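Local coordinates for ThiJ/pfpI family protein (Bacillus anthracis, PDB 3EFE) that is of uncharacterised function but belongs to the DJ-1/PfpI family, whose members include chaperones, proteases and glyoxalase-like enzymes, at residues I25-L28 / R32-K35. Numbering follows the deposited sequence.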
loop_
_atom_site.group_PDB
_atom_site.type_symbol
_atom_site.label_atom_id
_atom_site.label_comp_id
_atom_site.label_asym_id
_atom_site.label_seq_id
_atom_site.Cartn_x
_atom_site.Cartn_y
_atom_site.Cartn_z
ATOM N N ILE D 25 2.504 7.122 3.529
ATOM C CA ILE D 25 1.883 7.408 4.808
ATOM C C ILE D 25 2.495 6.654 6.039
ATOM O O ILE D 25 2.543 7.173 7.160
ATOM C CB ILE D 25 0.312 7.313 4.726
ATOM C CG1 ILE D 25 -0.170 5.886 4.477
ATOM C CG2 ILE D 25 -0.191 8.358 3.804
ATOM C CD1 ILE D 25 -1.588 5.617 5.007
ATOM N N ALA D 26 2.965 5.427 5.791
ATOM C CA ALA D 26 3.587 4.598 6.799
ATOM C C ALA D 26 4.918 5.179 7.213
ATOM O O ALA D 26 5.326 5.167 8.374
ATOM C CB ALA D 26 3.722 3.167 6.233
ATOM N N GLU D 27 5.664 5.698 6.281
ATOM C CA GLU D 27 6.995 6.236 6.617
ATOM C C GLU D 27 6.895 7.583 7.368
ATOM O O GLU D 27 7.677 7.877 8.271
ATOM C CB GLU D 27 7.815 6.416 5.335
ATOM C CG GLU D 27 8.246 5.139 4.673
ATOM C CD GLU D 27 9.013 4.188 5.583
ATOM O OE1 GLU D 27 9.378 4.570 6.715
ATOM O OE2 GLU D 27 9.270 3.050 5.153
ATOM N N LEU D 28 5.927 8.377 6.951
ATOM C CA LEU D 28 5.602 9.661 7.534
ATOM C C LEU D 28 5.041 9.509 8.930
ATOM O O LEU D 28 5.596 9.978 9.885
ATOM C CB LEU D 28 4.594 10.401 6.632
ATOM C CG LEU D 28 5.247 11.012 5.391
ATOM C CD1 LEU D 28 4.181 11.578 4.535
ATOM C CD2 LEU D 28 6.313 12.065 5.809
ATOM N N ARG D 32 9.954 6.434 11.344
ATOM C CA ARG D 32 11.057 5.527 11.718
ATOM C C ARG D 32 12.394 5.761 11.010
ATOM O O ARG D 32 13.408 5.445 11.542
ATOM C CB ARG D 32 10.665 4.083 11.491
ATOM C CG ARG D 32 10.206 3.812 10.088
ATOM C CD ARG D 32 9.784 2.424 9.895
ATOM N NE ARG D 32 9.553 2.171 8.480
ATOM C CZ ARG D 32 9.456 0.945 7.940
ATOM N NH1 ARG D 32 9.475 -0.141 8.674
ATOM N NH2 ARG D 32 9.304 0.795 6.651
ATOM N N TYR D 33 12.419 6.319 9.811
ATOM C CA TYR D 33 13.658 6.519 9.109
ATOM C C TYR D 33 13.965 7.986 8.896
ATOM O O TYR D 33 14.808 8.304 8.086
ATOM C CB TYR D 33 13.596 5.847 7.745
ATOM C CG TYR D 33 13.401 4.356 7.743
ATOM C CD1 TYR D 33 13.788 3.577 8.829
ATOM C CD2 TYR D 33 12.766 3.733 6.673
ATOM C CE1 TYR D 33 13.627 2.238 8.805
ATOM C CE2 TYR D 33 12.608 2.398 6.641
ATOM C CZ TYR D 33 13.069 1.658 7.718
ATOM O OH TYR D 33 12.903 0.306 7.764
ATOM N N PHE D 34 13.267 8.865 9.618
ATOM C CA PHE D 34 13.553 10.275 9.644
ATOM C C PHE D 34 14.953 10.505 10.091
ATOM O O PHE D 34 15.574 9.655 10.759
ATOM C CB PHE D 34 12.593 11.026 10.584
ATOM C CG PHE D 34 11.202 11.273 9.964
ATOM C CD1 PHE D 34 10.341 12.242 10.468
ATOM C CD2 PHE D 34 10.764 10.558 8.869
ATOM C CE1 PHE D 34 9.107 12.460 9.923
ATOM C CE2 PHE D 34 9.511 10.788 8.326
ATOM C CZ PHE D 34 8.701 11.733 8.862
ATOM N N LYS D 35 15.451 11.686 9.746
ATOM C CA LYS D 35 16.775 12.160 10.174
ATOM C C LYS D 35 16.702 12.509 11.625
ATOM O O LYS D 35 15.589 12.515 12.215
ATOM C CB LYS D 35 17.236 13.388 9.378
ATOM C CG LYS D 35 16.468 14.660 9.576
ATOM C CD LYS D 35 16.704 15.524 8.374
ATOM C CE LYS D 35 15.808 16.789 8.366
ATOM N NZ LYS D 35 16.235 17.830 7.352
HETATM O O HOH W 1 10.263 6.850 7.917
#
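E27 and R32 form a side-on, two-pronged salt bridge that ties the last turns of a helix to the loop leaving it. R32 NE donates to E27 OE1 at 3.0 Å and R32 NH2 to E27 OE2 at 2.7 Å, both bonds nearly straight. Each oxygen is met on its syn side, but the carboxylate is turned 28° from the guanidinium plane. An extended arginine suits this place because its chain from CG to NE reaches back to the helix, while E27 bends at chi2 (-55°) to meet it. The hydroxyl of Y33 stands 3.5 Å above the centre of one guanidinium face and may limit its swing; R32 NE lies over the Y33 ring, offset toward its rim.

One water adds to the network: it donates to E27 O and E27 OE1 and accepts from Y33 N at 2.9 Å, joining the last turns of the helix to the loop. W191 NE1 adds a weak hydrogen bond to E27 OE2.

Apolar packing comes from F34, whose CZ lies 3.9 Å from L28 CD2, while its CE2 approaches E27 O at 3.4 Å. A large ring can thus reach both helix backbone and leucine tip.

Helix 18-30 here lies against the central sheet, L28 touching V43 and L77 on the parallel strands flanking strand 8-11. On the loop side, Y33 rests on F183 and F34 on V182, just before helix 185-197, and R32 packs on M56 of the second subunit.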